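Local atomic coordinates of TT1561 protein (Thermus thermophilus, PDB entry 1UF3), a protein that is of unknown function but binds calcium and is a predicted phosphoesterase of the calcineurin-like metallophosphoesterase superfamily. Residues A[37-41]-A[153-157]. Numbering follows the deposited sequence.
Sequences ALIGN and FLFHT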
loop_
_atom_site.group_PDB
_atom_site.type_symbol
_atom_site.label_atom_id
_atom_site.label_comp_id
_atom_site.label_asym_id
_atom_site.label_seq_id
_atom_site.Cartn_x
_atom_site.Cartn_y
_atom_site.Cartn_z
ATOM N N ALA A 37 -16.061 -13.888 -9.506
ATOM C CA ALA A 37 -17.074 -14.913 -9.341
ATOM C C ALA A 37 -17.301 -15.470 -10.739
ATOM O O ALA A 37 -17.514 -14.715 -11.689
ATOM C CB ALA A 37 -18.352 -14.327 -8.777
ATOM N N LEU A 38 -17.236 -16.788 -10.879
ATOM C CA LEU A 38 -17.402 -17.375 -12.202
ATOM C C LEU A 38 -18.340 -18.582 -12.198
ATOM O O LEU A 38 -18.171 -19.539 -11.430
ATOM C CB LEU A 38 -16.020 -17.722 -12.768
ATOM C CG LEU A 38 -15.915 -18.181 -14.224
ATOM C CD1 LEU A 38 -14.459 -18.076 -14.757
ATOM C CD2 LEU A 38 -16.444 -19.584 -14.279
ATOM N N ILE A 39 -19.353 -18.495 -13.060
ATOM C CA ILE A 39 -20.384 -19.512 -13.200
ATOM C C ILE A 39 -20.103 -20.378 -14.429
ATOM O O ILE A 39 -19.740 -19.846 -15.468
ATOM C CB ILE A 39 -21.782 -18.850 -13.391
ATOM C CG1 ILE A 39 -22.065 -17.832 -12.273
ATOM C CG2 ILE A 39 -22.854 -19.912 -13.357
ATOM C CD1 ILE A 39 -22.277 -18.468 -10.900
ATOM N N GLY A 40 -20.286 -21.696 -14.316
ATOM C CA GLY A 40 -20.035 -22.576 -15.457
ATOM C C GLY A 40 -21.008 -22.320 -16.611
ATOM O O GLY A 40 -21.819 -21.403 -16.533
ATOM N N ASN A 41 -20.948 -23.104 -17.687
ATOM C CA ASN A 41 -20.007 -24.212 -17.855
ATOM C C ASN A 41 -18.586 -23.701 -17.989
ATOM O O ASN A 41 -18.303 -22.853 -18.827
ATOM C CB ASN A 41 -20.343 -25.019 -19.131
ATOM C CG ASN A 41 -21.771 -25.521 -19.152
ATOM O OD1 ASN A 41 -22.181 -26.315 -18.304
ATOM N ND2 ASN A 41 -22.544 -25.059 -20.134
ATOM N N PHE A 153 -24.896 -15.891 -3.438
ATOM C CA PHE A 153 -25.166 -17.198 -4.025
ATOM C C PHE A 153 -24.719 -17.271 -5.472
ATOM O O PHE A 153 -24.834 -16.306 -6.210
ATOM C CB PHE A 153 -26.677 -17.524 -3.998
ATOM C CG PHE A 153 -27.231 -17.891 -2.637
ATOM C CD1 PHE A 153 -26.413 -17.987 -1.507
ATOM C CD2 PHE A 153 -28.576 -18.168 -2.498
ATOM C CE1 PHE A 153 -26.938 -18.353 -0.281
ATOM C CE2 PHE A 153 -29.114 -18.539 -1.264
ATOM C CZ PHE A 153 -28.297 -18.631 -0.159
ATOM N N LEU A 154 -24.223 -18.434 -5.873
ATOM C CA LEU A 154 -23.808 -18.660 -7.261
ATOM C C LEU A 154 -24.609 -19.844 -7.785
ATOM O O LEU A 154 -24.579 -20.920 -7.214
ATOM C CB LEU A 154 -22.308 -18.974 -7.364
ATOM C CG LEU A 154 -21.388 -17.775 -7.592
ATOM C CD1 LEU A 154 -21.305 -16.950 -6.304
ATOM C CD2 LEU A 154 -20.001 -18.255 -8.027
ATOM N N PHE A 155 -25.361 -19.643 -8.854
ATOM C CA PHE A 155 -26.142 -20.743 -9.431
ATOM C C PHE A 155 -25.945 -20.703 -10.934
ATOM O O PHE A 155 -25.629 -19.654 -11.518
ATOM C CB PHE A 155 -27.657 -20.574 -9.252
ATOM C CG PHE A 155 -28.131 -20.559 -7.851
ATOM C CD1 PHE A 155 -28.855 -19.456 -7.377
ATOM C CD2 PHE A 155 -27.990 -21.677 -7.045
ATOM C CE1 PHE A 155 -29.437 -19.482 -6.132
ATOM C CE2 PHE A 155 -28.561 -21.714 -5.802
ATOM C CZ PHE A 155 -29.299 -20.606 -5.337
ATOM N N HIS A 156 -26.154 -21.841 -11.571
ATOM C CA HIS A 156 -26.072 -21.818 -13.007
ATOM C C HIS A 156 -27.496 -21.481 -13.498
ATOM O O HIS A 156 -27.687 -20.612 -14.343
ATOM C CB HIS A 156 -25.642 -23.156 -13.566
ATOM C CG HIS A 156 -25.626 -23.169 -15.059
ATOM N ND1 HIS A 156 -26.751 -23.446 -15.809
ATOM C CD2 HIS A 156 -24.664 -22.807 -15.939
ATOM C CE1 HIS A 156 -26.477 -23.250 -17.089
ATOM N NE2 HIS A 156 -25.217 -22.861 -17.193
ATOM N N THR A 157 -28.471 -22.165 -12.917
ATOM C CA THR A 157 -29.883 -22.050 -13.234
ATOM C C THR A 157 -30.513 -20.711 -12.840
ATOM O O THR A 157 -30.430 -20.292 -11.690
ATOM C CB THR A 157 -30.622 -23.198 -12.546
ATOM O OG1 THR A 157 -30.110 -24.434 -13.056
ATOM C CG2 THR A 157 -32.137 -23.123 -12.776
#
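Gly40 O meets the imidazole of His156 at its edge and near the ring plane, 3.2 Å from His156 CD2; the adjacent NE2 is more distant, so this is a carbon-to-oxygen approach, and no hydrogen bond joins 37-41 to 153-157. The ring reaches Gly40 because CG of His156 stands anti to its backbone N (chi1 177°), which carries the imidazole nearer to 37-41 than the direction of CB alone would suggest. A cis peptide bond links Gly40 to Asn41, whose N is hydrogen-bonded to Asn13 OD1 and whose OD1 accepts from Gln73 N, so the turn beside the imidazole is held from outside the two segments.

Ile39 is covered by the opposing segment more than any other residue, and its two branches part. Ile39 CG2, anti to the backbone N, lies 3.3 Å from Phe155 O and 3.8 Å from His156 CA. The first torsion (chi1 -53°) sets CG1 beside that N, and the second then turns Ile39 CD1 onto Leu154, reaching Leu154 CG at 3.5 Å, tight for two carbons, and Leu154 CB at 3.6 Å. An alanine in place of Ile39 would remove both branches and is likely to open a gap over Leu154 and the 155-156 backbone. Farther back, Ala37 CB touches Leu154 CD2 at 4.3 Å.

The axes of 37-39 and 153-155 approach to 7.6 Å at their closest, their N-to-C directions 26° apart, too far for backbone pairing but suited to face-to-face packing of two sheets, the layered core of the calcineurin-like fold. Backbone bonds tie strand 35-39 to strands 7-12 and 66-69 within its own sheet. In the other sheet, Leu154 touches Val110 of strand 108-118, while Phe155 turns from Ile39 and packs on Val172, Leu175 and Ile176 of helix 170-179.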